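Local coordinates for protein amidohydrolase (Brucella melitensis biovar Abortus, PDB 4F0L) that probably acts as a metal-dependent deaminase of the amidohydrolase family, with one metal ion held in the mouth of a TIM barrel, at residues H65-Q70 and F128-H133; F97-T102 and Q182-N187; M101-A106 and S144-R149; L164-A169 and G212-S217. One frame throughout, in Å; residues are numbered along the deposited sequence. Where two conformers were deposited one is given.

Contact 1 (H65-Q70 and F128-H133); sequences HSHAFQ and FHYLHH. With FE (Fe (III) ion), chain E.
Two metal-binding imidazoles, His-65 and His-67, are propped from behind by one aromatic residue of the next strand, Phe-128. The edge of the His-65 ring, at CE1, points at the face of the Phe-128 ring in an offset edge-to-face pair, centroids 4.6 Å apart and planes at 65°. Its NE2, on the same five-membered ring, binds the iron(III) ion at 2.2 Å. His-67 NE2 binds the ion at the same distance, while its other nitrogen, ND1, donates to the backbone carbonyl O of Phe-128 at 3.0 Å. That oxygen lies practically in the imidazole plane, and the N-H comes in the plane of the carbonyl, so this bond and the metal bond together hold the rotation of the ring. Tyr-130 CE2 covers one face of the same imidazole. The strands are joined by Phe-128 N, which donates to Ser-66 O at 2.9 Å.

Beyond the strand ends, the edge of Phe-69 meets the face of Tyr-130 almost perpendicularly, planes at 84°, and Leu-131 CD2 packs on Phe-69. The paired histidines form the His-X-His signature at the end of the first barrel strand of amidohydrolases; His-241 and Asp-329 complete the protein ligands, beside two waters. With ND1 committed as a donor, NE2 is the nitrogen left to bind the iron, and the carbonyl probably makes this imidazole a stronger ligand.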
loop_
_atom_site.group_PDB
_atom_site.type_symbol
_atom_site.label_atom_id
_atom_site.label_comp_id
_atom_site.label_asym_id
_atom_site.label_seq_id
_atom_site.Cartn_x
_atom_site.Cartn_y
_atom_site.Cartn_z
ATOM N N HIS B 65 18.120 4.324 -0.750
ATOM C CA HIS B 65 18.364 4.457 0.710
ATOM C C HIS B 65 17.819 3.252 1.409
ATOM O O HIS B 65 16.604 3.000 1.394
ATOM C CB HIS B 65 17.676 5.693 1.258
ATOM C CG HIS B 65 18.011 6.021 2.681
ATOM N ND1 HIS B 65 19.195 6.584 3.036
ATOM C CD2 HIS B 65 17.269 5.904 3.844
ATOM C CE1 HIS B 65 19.213 6.761 4.375
ATOM N NE2 HIS B 65 18.029 6.379 4.864
ATOM N N SER B 66 18.737 2.502 1.998
ATOM C CA SER B 66 18.485 1.240 2.667
ATOM C C SER B 66 19.397 1.095 3.882
ATOM O O SER B 66 20.559 1.461 3.846
ATOM C CB SER B 66 18.737 0.087 1.697
ATOM O OG SER B 66 18.891 -1.149 2.353
ATOM N N HIS B 67 18.827 0.584 4.970
ATOM C CA HIS B 67 19.588 0.017 6.074
ATOM C C HIS B 67 19.282 -1.429 6.138
ATOM O O HIS B 67 18.261 -1.836 6.720
ATOM C CB HIS B 67 19.220 0.682 7.395
ATOM C CG HIS B 67 19.084 2.165 7.290
ATOM N ND1 HIS B 67 20.097 2.950 6.911
ATOM C CD2 HIS B 67 18.000 2.994 7.507
ATOM C CE1 HIS B 67 19.669 4.240 6.900
ATOM N NE2 HIS B 67 18.394 4.252 7.264
ATOM N N ALA B 68 20.185 -2.238 5.589
ATOM C CA ALA B 68 19.879 -3.638 5.302
ATOM C C ALA B 68 19.454 -4.404 6.553
ATOM O O ALA B 68 18.515 -5.181 6.500
ATOM C CB ALA B 68 21.043 -4.340 4.623
ATOM N N PHE B 69 20.109 -4.162 7.686
ATOM C CA PHE B 69 19.816 -4.938 8.902
ATOM C C PHE B 69 18.391 -4.776 9.404
ATOM O O PHE B 69 17.866 -5.674 10.027
ATOM C CB PHE B 69 20.829 -4.641 10.029
ATOM C CG PHE B 69 20.650 -3.299 10.689
ATOM C CD1 PHE B 69 19.821 -3.158 11.779
ATOM C CD2 PHE B 69 21.333 -2.173 10.218
ATOM C CE1 PHE B 69 19.667 -1.914 12.391
ATOM C CE2 PHE B 69 21.187 -0.937 10.820
ATOM C CZ PHE B 69 20.344 -0.806 11.909
ATOM N N GLN B 70 17.774 -3.630 9.108
ATOM C CA GLN B 70 16.432 -3.349 9.562
ATOM C C GLN B 70 15.404 -4.245 8.887
ATOM O O GLN B 70 14.290 -4.415 9.415
ATOM C CB GLN B 70 16.087 -1.849 9.411
ATOM C CG GLN B 70 16.945 -0.977 10.339
ATOM C CD GLN B 70 16.680 0.505 10.211
ATOM O OE1 GLN B 70 15.723 0.919 9.600
ATOM N NE2 GLN B 70 17.502 1.318 10.860
ATOM N N PHE B 128 23.048 2.732 2.981
ATOM C CA PHE B 128 23.409 3.813 3.884
ATOM C C PHE B 128 23.793 3.064 5.157
ATOM O O PHE B 128 22.939 2.755 6.023
ATOM C CB PHE B 128 22.161 4.704 4.053
ATOM C CG PHE B 128 22.382 6.004 4.780
ATOM C CD1 PHE B 128 22.430 6.042 6.167
ATOM C CD2 PHE B 128 22.409 7.187 4.097
ATOM C CE1 PHE B 128 22.558 7.261 6.852
ATOM C CE2 PHE B 128 22.531 8.398 4.760
ATOM C CZ PHE B 128 22.603 8.437 6.144
ATOM N N HIS B 129 25.088 2.776 5.244
ATOM C CA HIS B 129 25.598 1.713 6.076
ATOM C C HIS B 129 26.263 2.211 7.340
ATOM O O HIS B 129 27.374 2.784 7.278
ATOM C CB HIS B 129 26.629 0.934 5.260
ATOM C CG HIS B 129 27.314 -0.136 6.041
ATOM N ND1 HIS B 129 26.637 -1.135 6.616
ATOM C CD2 HIS B 129 28.660 -0.331 6.354
ATOM C CE1 HIS B 129 27.502 -1.954 7.244
ATOM N NE2 HIS B 129 28.741 -1.460 7.089
ATOM N N TYR B 130 25.624 2.006 8.479
ATOM C CA TYR B 130 26.205 2.494 9.739
ATOM C C TYR B 130 26.513 1.436 10.793
ATOM O O TYR B 130 26.957 1.773 11.878
ATOM C CB TYR B 130 25.365 3.629 10.355
ATOM C CG TYR B 130 23.923 3.353 10.683
ATOM C CD1 TYR B 130 23.556 2.722 11.867
ATOM C CD2 TYR B 130 22.908 3.821 9.861
ATOM C CE1 TYR B 130 22.220 2.511 12.188
ATOM C CE2 TYR B 130 21.570 3.627 10.184
ATOM C CZ TYR B 130 21.233 2.982 11.340
ATOM O OH TYR B 130 19.906 2.793 11.650
ATOM N N LEU B 131 26.280 0.172 10.477
ATOM C CA LEU B 131 26.512 -0.886 11.415
ATOM C C LEU B 131 27.934 -1.387 11.180
ATOM O O LEU B 131 28.167 -2.305 10.374
ATOM C CB LEU B 131 25.486 -1.980 11.208
ATOM C CG LEU B 131 25.568 -3.178 12.129
ATOM C CD1 LEU B 131 25.540 -2.775 13.595
ATOM C CD2 LEU B 131 24.434 -4.147 11.758
ATOM N N HIS B 132 28.894 -0.756 11.866
ATOM C CA HIS B 132 30.311 -0.939 11.542
ATOM C C HIS B 132 31.052 -1.923 12.398
ATOM O O HIS B 132 31.708 -2.814 11.882
ATOM C CB HIS B 132 31.057 0.388 11.628
ATOM C CG HIS B 132 30.589 1.425 10.647
ATOM N ND1 HIS B 132 30.553 1.199 9.315
ATOM C CD2 HIS B 132 30.182 2.754 10.836
ATOM C CE1 HIS B 132 30.134 2.324 8.690
ATOM N NE2 HIS B 132 29.888 3.264 9.621
ATOM N N HIS B 133 31.016 -1.724 13.716
ATOM C CA HIS B 133 31.965 -2.369 14.605
ATOM C C HIS B 133 31.371 -3.547 15.329
ATOM O O HIS B 133 30.189 -3.855 15.177
ATOM C CB HIS B 133 32.514 -1.316 15.561
ATOM C CG HIS B 133 33.100 -0.118 14.842
ATOM N ND1 HIS B 133 34.049 -0.239 13.891
ATOM C CD2 HIS B 133 32.854 1.245 14.986
ATOM C CE1 HIS B 133 34.370 0.993 13.443
ATOM N NE2 HIS B 133 33.642 1.892 14.117
HETATM FE FE FE E . 17.251 6.070 6.867
HETATM O O HOH W 1 15.468 7.203 7.384
HETATM O O HOH W 2 16.745 5.630 9.042
#

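Contact 2 (F97-T102 and Q182-N187)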
loop_
_atom_site.group_PDB
_atom_site.type_symbol
_atom_site.label_atom_id
_atom_site.label_comp_id
_atom_site.label_asym_id
_atom_site.label_seq_id
_atom_site.Cartn_x
_atom_site.Cartn_y
_atom_site.Cartn_z
ATOM N N PHE B 97 18.328 -5.529 17.385
ATOM C CA PHE B 97 19.004 -6.021 16.172
ATOM C C PHE B 97 20.400 -5.393 15.986
ATOM O O PHE B 97 21.368 -6.109 15.756
ATOM C CB PHE B 97 18.166 -5.782 14.901
ATOM C CG PHE B 97 17.097 -6.814 14.680
ATOM C CD1 PHE B 97 15.978 -6.851 15.506
ATOM C CD2 PHE B 97 17.227 -7.776 13.676
ATOM C CE1 PHE B 97 14.990 -7.813 15.320
ATOM C CE2 PHE B 97 16.252 -8.735 13.488
ATOM C CZ PHE B 97 15.130 -8.752 14.308
ATOM N N ALA B 98 20.468 -4.062 16.041
ATOM C CA ALA B 98 21.708 -3.331 15.753
ATOM C C ALA B 98 22.846 -3.775 16.693
ATOM O O ALA B 98 23.966 -3.944 16.248
ATOM C CB ALA B 98 21.490 -1.809 15.825
ATOM N N LEU B 99 22.532 -4.032 17.963
ATOM C CA LEU B 99 23.572 -4.282 18.958
ATOM C C LEU B 99 24.006 -5.744 19.029
ATOM O O LEU B 99 25.033 -6.013 19.621
ATOM C CB LEU B 99 23.157 -3.776 20.349
ATOM C CG LEU B 99 23.015 -2.250 20.495
ATOM C CD1 LEU B 99 22.424 -1.877 21.846
ATOM C CD2 LEU B 99 24.353 -1.544 20.284
ATOM N N THR B 100 23.266 -6.672 18.412
ATOM C CA THR B 100 23.607 -8.105 18.497
ATOM C C THR B 100 23.957 -8.764 17.164
ATOM O O THR B 100 24.510 -9.862 17.144
ATOM C CB THR B 100 22.466 -8.930 19.121
ATOM O OG1 THR B 100 21.267 -8.747 18.346
ATOM C CG2 THR B 100 22.247 -8.528 20.567
ATOM N N MET B 101 23.668 -8.106 16.046
ATOM C CA MET B 101 23.872 -8.754 14.761
ATOM C C MET B 101 25.366 -9.028 14.481
ATOM O O MET B 101 26.195 -8.150 14.634
ATOM C CB MET B 101 23.259 -7.944 13.635
ATOM C CG MET B 101 23.055 -8.772 12.367
ATOM S SD MET B 101 22.091 -7.973 11.090
ATOM C CE MET B 101 20.508 -8.054 11.911
ATOM N N THR B 102 25.674 -10.255 14.083
ATOM C CA THR B 102 27.009 -10.648 13.694
ATOM C C THR B 102 27.224 -10.412 12.180
ATOM O O THR B 102 26.257 -10.208 11.432
ATOM C CB THR B 102 27.204 -12.130 13.934
ATOM O OG1 THR B 102 26.367 -12.842 13.015
ATOM C CG2 THR B 102 26.845 -12.522 15.399
ATOM N N GLN B 182 25.032 3.772 20.755
ATOM C CA GLN B 182 25.549 4.050 19.396
ATOM C C GLN B 182 26.932 3.496 19.102
ATOM O O GLN B 182 27.496 3.740 18.024
ATOM C CB GLN B 182 25.550 5.558 19.144
ATOM C CG GLN B 182 24.199 6.012 18.675
ATOM C CD GLN B 182 23.397 6.631 19.767
ATOM O OE1 GLN B 182 23.588 7.820 20.077
ATOM N NE2 GLN B 182 22.486 5.839 20.372
ATOM N N ARG B 183 27.476 2.753 20.050
ATOM C CA ARG B 183 28.867 2.322 19.985
ATOM C C ARG B 183 29.298 1.581 18.715
ATOM O O ARG B 183 30.460 1.668 18.334
ATOM C CB ARG B 183 29.203 1.446 21.186
ATOM C CG ARG B 183 28.465 0.126 21.218
ATOM C CD ARG B 183 28.760 -0.600 22.521
ATOM N NE ARG B 183 27.919 -1.770 22.754
ATOM C CZ ARG B 183 26.722 -1.742 23.322
ATOM N NH1 ARG B 183 26.149 -0.607 23.726
ATOM N NH2 ARG B 183 26.084 -2.884 23.504
ATOM N N ARG B 184 28.410 0.845 18.060
ATOM C CA ARG B 184 28.831 0.134 16.836
ATOM C C ARG B 184 28.861 1.037 15.596
ATOM O O ARG B 184 29.274 0.588 14.531
ATOM C CB ARG B 184 27.920 -1.055 16.543
ATOM C CG ARG B 184 27.719 -1.987 17.720
ATOM C CD ARG B 184 26.984 -3.227 17.293
ATOM N NE ARG B 184 27.800 -4.121 16.460
ATOM C CZ ARG B 184 27.364 -5.256 15.911
ATOM N NH1 ARG B 184 26.115 -5.661 16.083
ATOM N NH2 ARG B 184 28.185 -6.030 15.218
ATOM N N PHE B 185 28.381 2.284 15.735
ATOM C CA PHE B 185 28.199 3.201 14.594
ATOM C C PHE B 185 29.316 4.217 14.510
ATOM O O PHE B 185 29.481 4.870 13.483
ATOM C CB PHE B 185 26.892 4.001 14.711
ATOM C CG PHE B 185 25.657 3.181 15.033
ATOM C CD1 PHE B 185 25.556 1.853 14.683
ATOM C CD2 PHE B 185 24.587 3.781 15.700
ATOM C CE1 PHE B 185 24.433 1.118 14.985
ATOM C CE2 PHE B 185 23.450 3.055 16.020
ATOM C CZ PHE B 185 23.381 1.719 15.664
ATOM N N ILE B 186 30.062 4.353 15.597
ATOM C CA ILE B 186 30.923 5.506 15.854
ATOM C C ILE B 186 32.243 5.411 15.100
ATOM O O ILE B 186 32.847 4.353 15.041
ATOM C CB ILE B 186 31.235 5.588 17.384
ATOM C CG1 ILE B 186 29.973 5.866 18.178
ATOM C CG2 ILE B 186 32.317 6.617 17.730
ATOM C CD1 ILE B 186 30.225 5.885 19.681
ATOM N N ASN B 187 32.677 6.522 14.527
ATOM C CA ASN B 187 34.056 6.680 14.077
ATOM C C ASN B 187 34.482 8.112 14.281
ATOM O O ASN B 187 33.634 9.010 14.350
ATOM C CB ASN B 187 34.223 6.351 12.586
ATOM C CG ASN B 187 34.134 4.890 12.303
ATOM O OD1 ASN B 187 35.001 4.118 12.721
ATOM N ND2 ASN B 187 33.096 4.484 11.542
#
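Arg-184 reaches out from its loop and meets the end of helix 88-100 with its guanidinium group end-on. Both terminal nitrogens close on one atom: NH1 lies 2.9 Å and NH2 3.0 Å from Met-101 O, which sits within 1° of the guanidinium plane. NH2 arrives nearly in line with the carbonyl bond, NH1 on a lone pair. NH1 turns a second hydrogen to Ala-98 O at 2.8 Å, a less straight bond (135°) whose acceptor is tilted out of the guanidinium plane. A bend at chi3 (71°) in an otherwise extended chain brings the group round to both carbonyls.

Arg-183 is used differently. Leu-99 crosses it at about a right angle and sets its methyl CD2 over the centre of one guanidinium face, 3.9 Å from Arg-183 CZ, an apolar lid on a flat cation whose NE and NH1 bond to Cys-135 O and Glu-180 O. Beside them the small Ala-98 CB touches the edge of the Phe-185 ring at CZ, 4.0 Å away.

Arginine suits this place because its planar fork can serve several carbonyls at once; Arg-184 NE also bonds to His-133 O. A buried positive charge is thus surrounded by backbone oxygens at the C-terminal end of a helix, where the helix dipole would be expected to stabilise it.

Contact 3 (M101-A106 and S144-R149)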
loop_
_atom_site.group_PDB
_atom_site.type_symbol
_atom_site.label_atom_id
_atom_site.label_comp_id
_atom_site.label_asym_id
_atom_site.label_seq_id
_atom_site.Cartn_x
_atom_site.Cartn_y
_atom_site.Cartn_z
ATOM N N MET B 101 23.668 -8.106 16.046
ATOM C CA MET B 101 23.872 -8.754 14.761
ATOM C C MET B 101 25.366 -9.028 14.481
ATOM O O MET B 101 26.195 -8.150 14.634
ATOM C CB MET B 101 23.259 -7.944 13.635
ATOM C CG MET B 101 23.055 -8.772 12.367
ATOM S SD MET B 101 22.091 -7.973 11.090
ATOM C CE MET B 101 20.508 -8.054 11.911
ATOM N N THR B 102 25.674 -10.255 14.083
ATOM C CA THR B 102 27.009 -10.648 13.694
ATOM C C THR B 102 27.224 -10.412 12.180
ATOM O O THR B 102 26.257 -10.208 11.432
ATOM C CB THR B 102 27.204 -12.130 13.934
ATOM O OG1 THR B 102 26.367 -12.842 13.015
ATOM C CG2 THR B 102 26.845 -12.522 15.399
ATOM N N PRO B 103 28.499 -10.452 11.715
ATOM C CA PRO B 103 28.721 -10.249 10.276
ATOM C C PRO B 103 28.078 -11.335 9.390
ATOM O O PRO B 103 27.546 -11.025 8.330
ATOM C CB PRO B 103 30.250 -10.274 10.150
ATOM C CG PRO B 103 30.736 -9.862 11.500
ATOM C CD PRO B 103 29.767 -10.495 12.469
ATOM N N GLU B 104 28.114 -12.593 9.840
ATOM C CA GLU B 104 27.470 -13.689 9.140
ATOM C C GLU B 104 25.974 -13.418 9.008
ATOM O O GLU B 104 25.374 -13.612 7.943
ATOM C CB GLU B 104 27.704 -14.998 9.910
ATOM C CG GLU B 104 29.156 -15.484 9.934
ATOM C CD GLU B 104 30.064 -14.796 10.962
ATOM O OE1 GLU B 104 29.618 -13.981 11.817
ATOM O OE2 GLU B 104 31.276 -15.101 10.906
ATOM N N GLN B 105 25.362 -12.968 10.102
ATOM C CA GLN B 105 23.921 -12.653 10.077
ATOM C C GLN B 105 23.635 -11.455 9.172
ATOM O O GLN B 105 22.658 -11.454 8.424
ATOM C CB GLN B 105 23.381 -12.395 11.488
ATOM C CG GLN B 105 23.356 -13.630 12.366
ATOM C CD GLN B 105 23.204 -13.311 13.830
ATOM O OE1 GLN B 105 23.367 -12.155 14.254
ATOM N NE2 GLN B 105 22.917 -14.340 14.619
ATOM N N ALA B 106 24.492 -10.455 9.228
ATOM C CA ALA B 106 24.302 -9.270 8.425
ATOM C C ALA B 106 24.351 -9.605 6.935
ATOM O O ALA B 106 23.588 -9.049 6.163
ATOM C CB ALA B 106 25.340 -8.233 8.758
ATOM N N SER B 144 36.663 -2.892 7.774
ATOM C CA SER B 144 35.469 -2.769 6.942
ATOM C C SER B 144 34.623 -4.039 6.903
ATOM O O SER B 144 33.721 -4.149 6.053
ATOM C CB SER B 144 35.851 -2.323 5.514
ATOM O OG SER B 144 36.609 -3.317 4.820
ATOM N N GLU B 145 34.896 -4.982 7.799
ATOM C CA GLU B 145 34.161 -6.263 7.841
ATOM C C GLU B 145 32.668 -6.161 7.446
ATOM O O GLU B 145 32.214 -6.892 6.568
ATOM C CB GLU B 145 34.256 -6.888 9.228
ATOM C CG GLU B 145 33.578 -8.243 9.357
ATOM C CD GLU B 145 34.180 -9.319 8.474
ATOM O OE1 GLU B 145 35.425 -9.326 8.290
ATOM O OE2 GLU B 145 33.416 -10.149 7.944
ATOM N N MET B 146 31.916 -5.276 8.089
ATOM C CA MET B 146 30.468 -5.234 7.874
ATOM C C MET B 146 30.122 -4.720 6.485
ATOM O O MET B 146 29.184 -5.226 5.863
ATOM C CB MET B 146 29.752 -4.410 8.953
ATOM C CG MET B 146 29.612 -5.154 10.276
ATOM S SD MET B 146 28.475 -6.532 10.126
ATOM C CE MET B 146 27.903 -6.751 11.807
ATOM N N ALA B 147 30.905 -3.760 5.979
ATOM C CA ALA B 147 30.743 -3.271 4.589
ATOM C C ALA B 147 31.095 -4.367 3.587
ATOM O O ALA B 147 30.438 -4.488 2.529
ATOM C CB ALA B 147 31.569 -1.995 4.314
ATOM N N ASP B 148 32.112 -5.172 3.905
ATOM C CA ASP B 148 32.473 -6.308 3.062
ATOM C C ASP B 148 31.309 -7.323 2.958
ATOM O O ASP B 148 31.105 -7.961 1.916
ATOM C CB ASP B 148 33.712 -7.035 3.584
ATOM C CG ASP B 148 34.954 -6.139 3.689
ATOM O OD1 ASP B 148 34.977 -4.961 3.261
ATOM O OD2 ASP B 148 35.940 -6.649 4.247
ATOM N N ARG B 149 30.588 -7.502 4.064
ATOM C CA ARG B 149 29.406 -8.387 4.061
ATOM C C ARG B 149 28.291 -7.877 3.140
ATOM O O ARG B 149 27.638 -8.673 2.425
ATOM C CB ARG B 149 28.871 -8.570 5.469
ATOM C CG ARG B 149 29.862 -9.252 6.408
ATOM C CD ARG B 149 30.160 -10.676 5.960
ATOM N NE ARG B 149 31.019 -11.358 6.916
ATOM C CZ ARG B 149 31.095 -12.682 7.075
ATOM N NH1 ARG B 149 30.343 -13.529 6.370
ATOM N NH2 ARG B 149 31.930 -13.174 7.973
#
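Met-146 packs its thioether into the start of helix 103-119, and this is the close, buried half of the contact. Its SD lies 3.7 Å from Pro-103 CA and 3.8 Å from Ala-106 CB, while CE runs on to touch Met-101 O at 3.6 Å. The bend at chi2 (-68°) turns the thioether toward Pro-103 and Ala-106, with CE beyond the helix start, and the single methyl of Ala-106 lets the sulfur come close. Pro-103, in the first turn, needs no N-H for the helix; its ring is wedged between Met-146 and the polar side chains, with CB 3.5 Å from Arg-149 NE.

Just before it, Thr-102 and Gln-105 make a capping box: Gln-105 N donates to Thr-102 OG1, and Thr-102 N to Gln-105 OE1. The two helices that meet here flank strand 122-129 in the chain, forming part of the helical layer outside the barrel.

Toward solvent the grip is looser and ionic. The guanidinium of Arg-149 lies with one face over the backbone of Pro-103 and Glu-104, and its NE is paired with Glu-145 OE2 at 2.9 Å within its own helix. Across the contact, in one of the two conformers of the exposed Glu-104, OE2 comes 3.6 Å from Arg-149 NH2, a long and doubtful salt bridge; Arg-149 NH1 has a further partner in Glu-107.

Contact 4 (L164-A169 and G212-S217); sequences LPVFYA and GVAPHS
The imidazole of His-216 takes the edge of the Tyr-168 ring on one face and the methyl CG1 of Val-166 at its edge. Tyr-168 CE2 stands over the centre of the imidazole, and Tyr-168 CD2 comes within 3.5 Å of His-216 CG; the pair is edge-to-face, its planes inclined at 51°. Both side chains leave the backbone with CG anti to N (chi1 -164° for Tyr-168, -179° for His-216), which carries them side by side in one direction.

Behind the rings two parallel strands are bonded. Ala-214 N donates to Pro-165 O at 3.0 Å, Phe-167 N to Ala-214 O at 2.8 Å, and His-216 N to Phe-167 O at 2.9 Å. Pro-165 has no N-H to continue the series, and its CD instead touches Gly-212 O at 3.2 Å. Ala-214 is small enough to let its CB meet Val-166 CG2 at 3.6 Å, and at Gly-212 the absence of a side chain admits Leu-164 CD2 to 3.7 Å from its CA.

His-216 also meets the metal ligand His-241 edge-to-face, in the second shell of the iron site. Strand 160-167 runs between strands 122-129 and 210-215; Pro-165 packs outward on helix 189-203, Phe-167 on helix 223-229, and Pro-215 touches both that helix and strand 238-242.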
loop_
_atom_site.group_PDB
_atom_site.type_symbol
_atom_site.label_atom_id
_atom_site.label_comp_id
_atom_site.label_asym_id
_atom_site.label_seq_id
_atom_site.Cartn_x
_atom_site.Cartn_y
_atom_site.Cartn_z
ATOM N N LEU B 164 27.466 3.476 0.771
ATOM C CA LEU B 164 27.561 4.791 1.398
ATOM C C LEU B 164 27.849 4.615 2.913
ATOM O O LEU B 164 26.938 4.680 3.750
ATOM C CB LEU B 164 26.245 5.543 1.176
ATOM C CG LEU B 164 25.844 5.768 -0.294
ATOM C CD1 LEU B 164 24.371 6.168 -0.369
ATOM C CD2 LEU B 164 26.725 6.781 -1.024
ATOM N N PRO B 165 29.093 4.301 3.256
ATOM C CA PRO B 165 29.420 4.130 4.674
ATOM C C PRO B 165 29.126 5.414 5.426
ATOM O O PRO B 165 29.480 6.502 4.956
ATOM C CB PRO B 165 30.931 3.847 4.647
ATOM C CG PRO B 165 31.173 3.257 3.291
ATOM C CD PRO B 165 30.282 4.091 2.415
ATOM N N VAL B 166 28.509 5.274 6.586
ATOM C CA VAL B 166 28.017 6.391 7.372
ATOM C C VAL B 166 29.046 6.901 8.423
ATOM O O VAL B 166 29.706 6.112 9.173
ATOM C CB VAL B 166 26.727 5.980 8.097
ATOM C CG1 VAL B 166 26.224 7.090 9.043
ATOM C CG2 VAL B 166 25.638 5.635 7.076
ATOM N N PHE B 167 29.197 8.213 8.439
ATOM C CA PHE B 167 29.987 8.864 9.455
ATOM C C PHE B 167 29.044 9.305 10.552
ATOM O O PHE B 167 28.093 10.046 10.292
ATOM C CB PHE B 167 30.770 10.075 8.931
ATOM C CG PHE B 167 31.571 10.731 10.016
ATOM C CD1 PHE B 167 32.779 10.192 10.415
ATOM C CD2 PHE B 167 31.036 11.784 10.737
ATOM C CE1 PHE B 167 33.492 10.742 11.467
ATOM C CE2 PHE B 167 31.724 12.337 11.791
ATOM C CZ PHE B 167 32.964 11.814 12.156
ATOM N N TYR B 168 29.342 8.879 11.776
ATOM C CA TYR B 168 28.500 9.122 12.961
ATOM C C TYR B 168 29.405 9.267 14.181
ATOM O O TYR B 168 30.197 8.381 14.473
ATOM C CB TYR B 168 27.595 7.907 13.161
ATOM C CG TYR B 168 26.392 8.060 14.073
ATOM C CD1 TYR B 168 26.511 8.455 15.399
ATOM C CD2 TYR B 168 25.130 7.744 13.610
ATOM C CE1 TYR B 168 25.397 8.571 16.223
ATOM C CE2 TYR B 168 24.030 7.858 14.422
ATOM C CZ TYR B 168 24.178 8.276 15.711
ATOM O OH TYR B 168 23.049 8.354 16.478
ATOM N N ALA B 169 29.296 10.381 14.894
ATOM C CA ALA B 169 30.176 10.627 16.047
ATOM C C ALA B 169 29.497 11.231 17.290
ATOM O O ALA B 169 30.123 11.293 18.329
ATOM C CB ALA B 169 31.331 11.519 15.617
ATOM N N GLY B 212 30.463 6.140 -2.049
ATOM C CA GLY B 212 30.329 7.510 -1.583
ATOM C C GLY B 212 30.463 7.573 -0.062
ATOM O O GLY B 212 31.001 6.645 0.543
ATOM N N VAL B 213 29.974 8.646 0.543
ATOM C CA VAL B 213 29.992 8.818 2.005
ATOM C C VAL B 213 28.640 9.315 2.508
ATOM O O VAL B 213 27.881 9.940 1.758
ATOM C CB VAL B 213 31.095 9.797 2.467
ATOM C CG1 VAL B 213 32.480 9.358 1.944
ATOM C CG2 VAL B 213 30.755 11.209 2.025
ATOM N N ALA B 214 28.328 8.982 3.762
ATOM C CA ALA B 214 27.025 9.271 4.340
ATOM C C ALA B 214 27.211 9.847 5.751
ATOM O O ALA B 214 27.110 9.122 6.725
ATOM C CB ALA B 214 26.146 8.020 4.384
ATOM N N PRO B 215 27.470 11.165 5.854
ATOM C CA PRO B 215 27.291 11.771 7.165
ATOM C C PRO B 215 25.888 11.494 7.672
ATOM O O PRO B 215 24.904 11.713 6.953
ATOM C CB PRO B 215 27.505 13.268 6.906
ATOM C CG PRO B 215 27.433 13.448 5.423
ATOM C CD PRO B 215 27.849 12.141 4.822
ATOM N N HIS B 216 25.766 10.970 8.878
ATOM C CA HIS B 216 24.453 10.449 9.296
ATOM C C HIS B 216 23.351 11.481 9.266
ATOM O O HIS B 216 22.296 11.275 8.663
ATOM C CB HIS B 216 24.531 9.857 10.680
ATOM C CG HIS B 216 23.238 9.281 11.144
ATOM N ND1 HIS B 216 22.351 9.987 11.889
ATOM C CD2 HIS B 216 22.664 8.043 10.906
ATOM C CE1 HIS B 216 21.263 9.220 12.128
ATOM N NE2 HIS B 216 21.452 8.033 11.526
ATOM N N SER B 217 23.612 12.603 9.912
ATOM C CA SER B 217 22.624 13.678 10.092
ATOM C C SER B 217 23.338 14.845 10.718
ATOM O O SER B 217 24.489 14.706 11.185
ATOM C CB SER B 217 21.511 13.241 11.040
ATOM O OG SER B 217 22.053 13.046 12.329
#

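In the fold
All four contacts belong to the amidohydrolase barrel and its surrounding helices and loops. Contacts 1 and 4 belong to one sheet, where strands 56-66, 122-129, 160-167 and 210-215 run parallel in that order; their centres are about 10 Å apart, and the bond from Val-166 N to His-129 O joins them. Contact 1 closes along the chain before contact 4 opens. Contacts 2 and 3 both start from the turn between helices 88-100 and 103-119, share Met-101 and Thr-102, and have centres about 11 Å apart. The centre of each is about 10 Å from that of contact 1. Contacts 3 and 4, about 17 Å apart between centres, do not touch. The metal-bearing strand ends are thus backed by helices and by the loop 182-187, which bonds to His-133 and Tyr-168.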